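Local coordinates for protein SG7.AF (Anopheles freeborni, PDB 6XL7) that inhibits the alternative pathway of host complement as a mosquito salivary protein, acting on the activated C3 convertase C3bBb without inhibiting the classical pathway, at residues A[3-8]-A[40-45]; A[31-36]-A[101-106]; A[56-61]-A[111-116]. All coordinates share one frame; numbering follows the deposited sequence. Where two conformers were deposited one is given.

Interaction 1. Residues A[3-8]-A[40-45]; sequences KHVQEL and PLTKKV
Leu-8, Val-5 and His-4 meet Val-45, Thr-42 and Leu-41 in an interface made almost wholly of apolar contacts. Leu-8 reaches across to the partner backbone. With CG anti to its own backbone N (chi1 -178°), it extends its CD2 methyl onto the partner helix, 3.5 Å from Thr-42 N and equally close to the carbonyl carbon of Leu-41. The same methyl lies 3.7 Å from Leu-41 CB and also touches the Val-45 branch. Val-45 answers from the other helix: with CG1 anti to the carbonyl carbon (chi1 -52°), CG2 falls between N and the carbonyl carbon and sits against the peptide link between His-4 and Val-5, 3.6 Å from Val-5 N; a little further off it touches the CG2 methyl of Val-5. Nearer the edge, Val-5 and Thr-42 meet at about a right angle, methyl against methyl, with Val-5 CG1 3.6 Å from Thr-42 CG2.

The polar ends of Thr-42 and His-4 find their partners elsewhere in the chain. In the conformer described, Thr-42 turns its methyl to Val-5, while OG1 is bonded to Arg-38 O one turn back in its own helix. His-4 gives the contact its CB, 3.8 Å from Val-45 CB; its ring runs on past and is held at both nitrogens, NE2 with Val-52 O and ND1 with Ala-1 N, which should fix its rotation. One face of this ring carries CG of Lys-3. The backbone of Val-45 is also bonded to Ala-1, so the chain terminus is tied to both helices.

The axes of the two six-residue segments come within 8.8 Å and run at 149°, a near-antiparallel pairing in which the short helix 2-13 packs against the C-terminal end of helix 23-46, as in an all-helical bundle.

Interaction 2. Residues A[31-36]-A[101-106]; sequences FGVQSQ and TALGEI
The side-chain amide of Gln-36 projects from helix 23-46 and brings OE1 over the backbone of Gly-104, packing 3.3 Å from its CA. CG leaves beside the backbone N (chi1 -66°) and the chain then bends at chi2 (-74°), so that the amide oxygen arrives beside the glycine, which has no side chain to hold it off. The other flat group, the Phe-31 ring, lies off the contact; in the conformer described, Ser-35 OG is over one face, toward the rim. That hydroxyl bonds Phe-31 O, which takes Ser-35 N from the opposite side of its plane. Nearer the backbone, Gln-36 CB meets Leu-103 CB at 3.7 Å.

The two segments belong to neighbouring long helices of an all-helical bundle. Their six-residue axes are inclined at 39° in the same general direction and are 9.5 Å apart at closest; a wider pi-type turn at 34-36 interrupts the regular winding of the first.

Leu-103 fills the buried side. Its CD1 presses on the bare backbone of Gly-32, 3.4 Å from the carbonyl carbon, and more loosely approaches Val-33 CG2. Leu-103 also touches Leu-37 of its partner helix 23-46 and Val-69 of helix 56-77.

Interaction 3. Residues A[56-61]-A[111-116]; sequences KTCLDR and EKCLTT. With SO4 (sulfate ion), chain E.
Cys-58 and Cys-113 form a disulfide that staples the first turn of helix 56-77 to the chain near the C-terminal end of helix 89-113, a covalent clasp at one end of the helical bundle. The sulfurs are 2.1 Å apart, with a chi3 of 71°. Cys-58 places SG anti to its backbone N (chi1 -177°), beside its carbonyl carbon, and the partner sulfur comes from the opposite segment to meet it. Beside this bridge the inner side is closely packed: Leu-59 and Leu-114 cross at about a right angle, their CD2 methyls 3.8 Å apart, and Leu-59 continues onto Leu-8 and Thr-11 of helix 2-13.

The outer side is looser. Arg-61, bent at chi3, lays its guanidinium back along its own helix, with Thr-57 O and Cys-58 CA against one face. Its NH2 comes 3.5 Å from Cys-113 SG, which lies at the guanidinium edge, on the solvent side. At the N-terminal end of helix 56-77 sits a sulfate ion, probably from the crystallisation liquor and also bonded by Ser-55 OG. Thr-57 N donates to O4 of this sulfate at 2.9 Å, with an N-H...O angle of 161°.

In the fold
All three contacts are largely buried, but interactions 1 and 3 lie toward one end of the bundle, each centred about 14 Å from the chain centre, whereas interaction 2 is about 5 Å from it. Helix 23-46 serves interactions 1 and 2, and helix 89-113 interactions 2 and 3. The first two rest on noncovalent packing: branched methyls dominate 3-8 with 40-45, while 31-36 with 101-106 depends on two glycines that let a leucine and an amide approach the backbone. Interaction 3 alone is covalent, with an exposed arginine at its margin. Interaction 1 touches both others, Pro-40 CD lying 3.4 Å from Ser-35 O and Val-45 CG1 3.7 Å from Leu-114 CD1; interactions 2 and 3 do not touch.

Interaction 1. Residues A[3-8]-A[40-45]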
loop_
_atom_site.group_PDB
_atom_site.type_symbol
_atom_site.label_atom_id
_atom_site.label_comp_id
_atom_site.label_asym_id
_atom_site.label_seq_id
_atom_site.Cartn_x
_atom_site.Cartn_y
_atom_site.Cartn_z
ATOM N N LYS A 3 -2.000 20.145 2.959
ATOM C CA LYS A 3 -2.252 19.927 1.531
ATOM C C LYS A 3 -1.523 18.701 1.005
ATOM O O LYS A 3 -2.039 18.001 0.122
ATOM C CB LYS A 3 -1.893 21.166 0.710
ATOM C CG LYS A 3 -0.401 21.479 0.662
ATOM C CD LYS A 3 -0.103 22.729 -0.170
ATOM C CE LYS A 3 -0.126 22.429 -1.652
ATOM N NZ LYS A 3 0.190 23.644 -2.456
ATOM N N HIS A 4 -0.338 18.404 1.541
ATOM C CA HIS A 4 0.399 17.223 1.107
ATOM C C HIS A 4 -0.237 15.943 1.625
ATOM O O HIS A 4 -0.222 14.916 0.934
ATOM C CB HIS A 4 1.854 17.323 1.552
ATOM C CG HIS A 4 2.508 18.574 1.088
ATOM N ND1 HIS A 4 2.664 19.675 1.901
ATOM C CD2 HIS A 4 2.966 18.934 -0.134
ATOM C CE1 HIS A 4 3.229 20.648 1.210
ATOM N NE2 HIS A 4 3.425 20.223 -0.027
ATOM N N VAL A 5 -0.778 15.980 2.847
ATOM C CA VAL A 5 -1.552 14.849 3.347
ATOM C C VAL A 5 -2.723 14.570 2.416
ATOM O O VAL A 5 -2.962 13.421 2.023
ATOM C CB VAL A 5 -2.013 15.105 4.793
ATOM C CG1 VAL A 5 -2.911 13.958 5.266
ATOM C CG2 VAL A 5 -0.790 15.244 5.713
ATOM N N GLN A 6 -3.438 15.624 2.017
ATOM C CA GLN A 6 -4.588 15.430 1.135
ATOM C C GLN A 6 -4.168 14.864 -0.217
ATOM O O GLN A 6 -4.824 13.953 -0.736
ATOM C CB GLN A 6 -5.373 16.724 0.967
ATOM C CG GLN A 6 -6.684 16.492 0.197
ATOM C CD GLN A 6 -7.464 17.755 -0.052
ATOM O OE1 GLN A 6 -8.028 17.947 -1.131
ATOM N NE2 GLN A 6 -7.533 18.615 0.949
ATOM N N GLU A 7 -3.084 15.385 -0.804
ATOM C CA GLU A 7 -2.638 14.874 -2.098
ATOM C C GLU A 7 -2.192 13.421 -1.981
ATOM O O GLU A 7 -2.469 12.594 -2.860
ATOM C CB GLU A 7 -1.515 15.748 -2.664
ATOM C CG GLU A 7 -1.085 15.270 -4.059
ATOM C CD GLU A 7 -0.030 16.132 -4.715
ATOM O OE1 GLU A 7 0.479 17.073 -4.070
ATOM O OE2 GLU A 7 0.289 15.855 -5.894
ATOM N N LEU A 8 -1.519 13.081 -0.885
ATOM C CA LEU A 8 -1.126 11.702 -0.664
ATOM C C LEU A 8 -2.349 10.804 -0.495
ATOM O O LEU A 8 -2.391 9.688 -1.031
ATOM C CB LEU A 8 -0.211 11.645 0.554
ATOM C CG LEU A 8 0.343 10.275 0.912
ATOM C CD1 LEU A 8 1.342 9.804 -0.141
ATOM C CD2 LEU A 8 1.001 10.355 2.274
ATOM N N PRO A 40 2.926 5.911 7.960
ATOM C CA PRO A 40 4.255 6.541 7.906
ATOM C C PRO A 40 4.387 7.610 6.835
ATOM O O PRO A 40 5.045 8.626 7.076
ATOM C CB PRO A 40 5.218 5.362 7.693
ATOM C CG PRO A 40 4.374 4.247 7.236
ATOM C CD PRO A 40 3.010 4.446 7.824
ATOM N N LEU A 41 3.756 7.440 5.674
ATOM C CA LEU A 41 3.935 8.453 4.636
ATOM C C LEU A 41 3.153 9.730 4.938
ATOM O O LEU A 41 3.628 10.829 4.625
ATOM C CB LEU A 41 3.599 7.902 3.250
ATOM C CG LEU A 41 4.531 6.812 2.720
ATOM C CD1 LEU A 41 4.002 6.303 1.386
ATOM C CD2 LEU A 41 5.962 7.322 2.577
ATOM N N THR A 42 1.966 9.605 5.528
ATOM C CA THR A 42 1.238 10.790 5.953
ATOM C C THR A 42 2.050 11.583 6.964
ATOM O O THR A 42 2.169 12.809 6.857
ATOM C CB THR A 42 -0.109 10.387 6.542
ATOM O OG1 THR A 42 -0.908 9.790 5.518
ATOM C CG2 THR A 42 -0.829 11.599 7.087
ATOM N N LYS A 43 2.622 10.892 7.957
ATOM C CA LYS A 43 3.449 11.565 8.955
ATOM C C LYS A 43 4.618 12.286 8.301
ATOM O O LYS A 43 4.984 13.394 8.712
ATOM C CB LYS A 43 4.000 10.555 9.957
ATOM C CG LYS A 43 3.012 9.849 10.846
ATOM C CD LYS A 43 3.810 9.040 11.870
ATOM C CE LYS A 43 2.957 8.079 12.654
ATOM N NZ LYS A 43 3.742 7.429 13.742
ATOM N N LYS A 44 5.217 11.673 7.281
ATOM C CA LYS A 44 6.362 12.281 6.611
ATOM C C LYS A 44 5.968 13.582 5.923
ATOM O O LYS A 44 6.616 14.624 6.112
ATOM C CB LYS A 44 6.927 11.282 5.605
ATOM C CG LYS A 44 8.173 11.726 4.858
ATOM C CD LYS A 44 8.690 10.551 4.022
ATOM C CE LYS A 44 9.906 10.904 3.170
ATOM N NZ LYS A 44 11.135 11.125 3.979
ATOM N N VAL A 45 4.908 13.548 5.114
ATOM C CA VAL A 45 4.569 14.720 4.312
ATOM C C VAL A 45 3.938 15.820 5.138
ATOM O O VAL A 45 3.951 16.981 4.714
ATOM C CB VAL A 45 3.700 14.383 3.086
ATOM C CG1 VAL A 45 4.328 13.264 2.271
ATOM C CG2 VAL A 45 2.246 14.063 3.493
#

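Interaction 2. Residues A[31-36]-A[101-106]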
loop_
_atom_site.group_PDB
_atom_site.type_symbol
_atom_site.label_atom_id
_atom_site.label_comp_id
_atom_site.label_asym_id
_atom_site.label_seq_id
_atom_site.Cartn_x
_atom_site.Cartn_y
_atom_site.Cartn_z
ATOM N N PHE A 31 -5.193 -3.521 6.470
ATOM C CA PHE A 31 -4.273 -3.242 7.570
ATOM C C PHE A 31 -2.847 -3.092 7.069
ATOM O O PHE A 31 -2.100 -2.224 7.532
ATOM C CB PHE A 31 -4.328 -4.356 8.621
ATOM C CG PHE A 31 -3.107 -4.405 9.505
ATOM C CD1 PHE A 31 -2.967 -3.514 10.560
ATOM C CD2 PHE A 31 -2.093 -5.325 9.273
ATOM C CE1 PHE A 31 -1.844 -3.539 11.367
ATOM C CE2 PHE A 31 -0.967 -5.358 10.078
ATOM C CZ PHE A 31 -0.844 -4.465 11.128
ATOM N N GLY A 32 -2.443 -3.948 6.128
ATOM C CA GLY A 32 -1.094 -3.848 5.598
ATOM C C GLY A 32 -0.824 -2.494 4.975
ATOM O O GLY A 32 0.198 -1.861 5.251
ATOM N N VAL A 33 -1.739 -2.036 4.119
ATOM C CA VAL A 33 -1.561 -0.737 3.472
ATOM C C VAL A 33 -1.569 0.381 4.508
ATOM O O VAL A 33 -0.748 1.308 4.439
ATOM C CB VAL A 33 -2.621 -0.532 2.370
ATOM C CG1 VAL A 33 -2.574 0.898 1.836
ATOM C CG2 VAL A 33 -2.395 -1.512 1.239
ATOM N N GLN A 34 -2.474 0.306 5.486
ATOM C CA GLN A 34 -2.557 1.350 6.509
ATOM C C GLN A 34 -1.272 1.432 7.319
ATOM O O GLN A 34 -0.737 2.524 7.556
ATOM C CB GLN A 34 -3.723 1.063 7.463
ATOM C CG GLN A 34 -5.120 1.117 6.863
ATOM C CD GLN A 34 -6.194 0.491 7.752
ATOM O OE1 GLN A 34 -5.929 -0.442 8.516
ATOM N NE2 GLN A 34 -7.415 0.997 7.641
ATOM N N SER A 35 -0.777 0.283 7.785
ATOM C CA SER A 35 0.319 0.281 8.750
ATOM C C SER A 35 1.667 0.478 8.066
ATOM O O SER A 35 2.551 1.139 8.619
ATOM C CB SER A 35 0.313 -1.029 9.544
ATOM O OG SER A 35 0.459 -2.150 8.686
ATOM N N GLN A 36 1.848 -0.089 6.876
ATOM C CA GLN A 36 3.142 -0.023 6.217
ATOM C C GLN A 36 3.315 1.220 5.354
ATOM O O GLN A 36 4.461 1.613 5.082
ATOM C CB GLN A 36 3.366 -1.268 5.351
ATOM C CG GLN A 36 3.479 -2.575 6.133
ATOM C CD GLN A 36 4.795 -2.704 6.867
ATOM O OE1 GLN A 36 5.838 -2.239 6.397
ATOM N NE2 GLN A 36 4.756 -3.347 8.025
ATOM N N THR A 101 6.250 -7.213 4.260
ATOM C CA THR A 101 7.621 -6.867 3.888
ATOM C C THR A 101 7.667 -6.152 2.542
ATOM O O THR A 101 8.393 -5.159 2.382
ATOM C CB THR A 101 8.487 -8.125 3.851
ATOM O OG1 THR A 101 8.542 -8.709 5.160
ATOM C CG2 THR A 101 9.893 -7.802 3.381
ATOM N N ALA A 102 6.892 -6.626 1.566
ATOM C CA ALA A 102 6.907 -5.996 0.252
ATOM C C ALA A 102 6.340 -4.581 0.323
ATOM O O ALA A 102 6.849 -3.672 -0.350
ATOM C CB ALA A 102 6.137 -6.859 -0.750
ATOM N N LEU A 103 5.294 -4.370 1.125
ATOM C CA LEU A 103 4.762 -3.018 1.295
ATOM C C LEU A 103 5.793 -2.121 1.958
ATOM O O LEU A 103 5.919 -0.942 1.605
ATOM C CB LEU A 103 3.478 -3.040 2.122
ATOM C CG LEU A 103 2.265 -3.728 1.489
ATOM C CD1 LEU A 103 1.089 -3.674 2.447
ATOM C CD2 LEU A 103 1.886 -3.120 0.138
ATOM N N GLY A 104 6.542 -2.660 2.918
ATOM C CA GLY A 104 7.577 -1.874 3.566
ATOM C C GLY A 104 8.662 -1.437 2.603
ATOM O O GLY A 104 9.193 -0.326 2.711
ATOM N N GLU A 105 9.006 -2.299 1.648
ATOM C CA GLU A 105 9.988 -1.927 0.636
ATOM C C GLU A 105 9.447 -0.817 -0.254
ATOM O O GLU A 105 10.179 0.120 -0.600
ATOM C CB GLU A 105 10.389 -3.154 -0.183
ATOM C CG GLU A 105 11.098 -4.211 0.645
ATOM C CD GLU A 105 11.385 -5.483 -0.136
ATOM O OE1 GLU A 105 12.099 -6.358 0.396
ATOM O OE2 GLU A 105 10.898 -5.600 -1.278
ATOM N N ILE A 106 8.163 -0.889 -0.601
ATOM C CA ILE A 106 7.529 0.193 -1.352
ATOM C C ILE A 106 7.593 1.498 -0.567
ATOM O O ILE A 106 7.832 2.567 -1.142
ATOM C CB ILE A 106 6.091 -0.182 -1.754
ATOM C CG1 ILE A 106 6.097 -1.323 -2.783
ATOM C CG2 ILE A 106 5.361 1.036 -2.310
ATOM C CD1 ILE A 106 4.739 -1.999 -2.923
#

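Interaction 3. Residues A[56-61]-A[111-116]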
loop_
_atom_site.group_PDB
_atom_site.type_symbol
_atom_site.label_atom_id
_atom_site.label_comp_id
_atom_site.label_asym_id
_atom_site.label_seq_id
_atom_site.Cartn_x
_atom_site.Cartn_y
_atom_site.Cartn_z
ATOM N N LYS A 56 4.482 13.444 -8.984
ATOM C CA LYS A 56 3.348 12.651 -9.453
ATOM C C LYS A 56 3.789 11.278 -9.944
ATOM O O LYS A 56 3.088 10.285 -9.722
ATOM C CB LYS A 56 2.576 13.410 -10.533
ATOM C CG LYS A 56 1.774 14.582 -9.976
ATOM C CD LYS A 56 0.843 15.177 -11.019
ATOM C CE LYS A 56 0.159 16.426 -10.488
ATOM N NZ LYS A 56 1.158 17.440 -10.051
ATOM N N THR A 57 4.949 11.191 -10.592
ATOM C CA THR A 57 5.419 9.885 -11.047
ATOM C C THR A 57 5.726 8.976 -9.868
ATOM O O THR A 57 5.440 7.777 -9.914
ATOM C CB THR A 57 6.625 10.012 -11.981
ATOM O OG1 THR A 57 7.708 10.665 -11.308
ATOM C CG2 THR A 57 6.260 10.808 -13.220
ATOM N N CYS A 58 6.278 9.532 -8.787
ATOM C CA CYS A 58 6.530 8.739 -7.589
ATOM C C CYS A 58 5.229 8.202 -7.011
ATOM O O CYS A 58 5.126 7.016 -6.662
ATOM C CB CYS A 58 7.242 9.615 -6.564
ATOM S SG CYS A 58 7.718 8.777 -5.032
ATOM N N LEU A 59 4.217 9.067 -6.904
ATOM C CA LEU A 59 2.930 8.647 -6.358
ATOM C C LEU A 59 2.277 7.587 -7.235
ATOM O O LEU A 59 1.747 6.588 -6.728
ATOM C CB LEU A 59 2.018 9.864 -6.201
ATOM C CG LEU A 59 2.486 10.900 -5.177
ATOM C CD1 LEU A 59 1.709 12.199 -5.369
ATOM C CD2 LEU A 59 2.294 10.367 -3.769
ATOM N N ASP A 60 2.334 7.769 -8.554
ATOM C CA ASP A 60 1.729 6.808 -9.473
ATOM C C ASP A 60 2.388 5.438 -9.355
ATOM O O ASP A 60 1.703 4.406 -9.388
ATOM C CB ASP A 60 1.869 7.309 -10.910
ATOM C CG ASP A 60 0.964 8.495 -11.224
ATOM O OD1 ASP A 60 0.084 8.830 -10.403
ATOM O OD2 ASP A 60 1.140 9.099 -12.310
ATOM N N ARG A 61 3.718 5.411 -9.216
ATOM C CA ARG A 61 4.425 4.143 -9.049
ATOM C C ARG A 61 4.043 3.464 -7.748
ATOM O O ARG A 61 3.976 2.230 -7.686
ATOM C CB ARG A 61 5.938 4.341 -9.102
ATOM C CG ARG A 61 6.472 4.656 -10.470
ATOM C CD ARG A 61 7.985 4.506 -10.525
ATOM N NE ARG A 61 8.665 5.434 -9.626
ATOM C CZ ARG A 61 9.048 6.661 -9.967
ATOM N NH1 ARG A 61 8.817 7.115 -11.193
ATOM N NH2 ARG A 61 9.666 7.435 -9.082
ATOM N N GLU A 111 9.541 6.949 -0.291
ATOM C CA GLU A 111 10.137 8.038 0.481
ATOM C C GLU A 111 11.263 8.703 -0.293
ATOM O O GLU A 111 11.433 9.929 -0.224
ATOM C CB GLU A 111 10.657 7.513 1.821
ATOM C CG GLU A 111 9.560 7.175 2.798
ATOM C CD GLU A 111 10.071 6.486 4.049
ATOM O OE1 GLU A 111 9.346 6.504 5.068
ATOM O OE2 GLU A 111 11.190 5.925 4.017
ATOM N N LYS A 112 12.043 7.917 -1.035
ATOM C CA LYS A 112 13.179 8.471 -1.767
ATOM C C LYS A 112 12.748 9.390 -2.909
ATOM O O LYS A 112 13.491 10.310 -3.270
ATOM C CB LYS A 112 14.073 7.350 -2.303
ATOM C CG LYS A 112 14.859 6.591 -1.239
ATOM C CD LYS A 112 15.705 5.496 -1.878
ATOM C CE LYS A 112 16.611 4.816 -0.860
ATOM N NZ LYS A 112 15.832 4.155 0.226
ATOM N N CYS A 113 11.572 9.165 -3.495
ATOM C CA CYS A 113 11.159 9.905 -4.684
ATOM C C CYS A 113 10.041 10.905 -4.433
ATOM O O CYS A 113 9.598 11.560 -5.384
ATOM C CB CYS A 113 10.764 8.952 -5.833
ATOM S SG CYS A 113 9.402 7.723 -5.566
ATOM N N LEU A 114 9.593 11.060 -3.186
ATOM C CA LEU A 114 8.329 11.744 -2.923
ATOM C C LEU A 114 8.354 13.212 -3.343
ATOM O O LEU A 114 7.370 13.712 -3.899
ATOM C CB LEU A 114 7.964 11.627 -1.445
ATOM C CG LEU A 114 6.759 10.774 -1.069
ATOM C CD1 LEU A 114 6.487 10.942 0.416
ATOM C CD2 LEU A 114 5.538 11.139 -1.899
ATOM N N THR A 115 9.447 13.924 -3.078
ATOM C CA THR A 115 9.491 15.355 -3.368
ATOM C C THR A 115 10.278 15.645 -4.643
ATOM O O THR A 115 11.154 14.881 -5.062
ATOM C CB THR A 115 10.077 16.155 -2.195
ATOM O OG1 THR A 115 11.444 15.785 -1.990
ATOM C CG2 THR A 115 9.287 15.898 -0.930
ATOM N N THR A 116 9.962 16.787 -5.249
ATOM C CA THR A 116 10.616 17.229 -6.475
ATOM C C THR A 116 10.794 18.745 -6.421
ATOM O O THR A 116 10.456 19.389 -5.427
ATOM C CB THR A 116 9.839 16.733 -7.701
ATOM O OG1 THR A 116 10.611 16.966 -8.879
ATOM C CG2 THR A 116 8.486 17.422 -7.824
HETATM S S SO4 E . 7.410 14.439 -11.527
HETATM O O1 SO4 E . 7.978 14.675 -12.853
HETATM O O2 SO4 E . 8.430 13.839 -10.671
HETATM O O3 SO4 E . 6.983 15.709 -10.953
HETATM O O4 SO4 E . 6.255 13.553 -11.656
#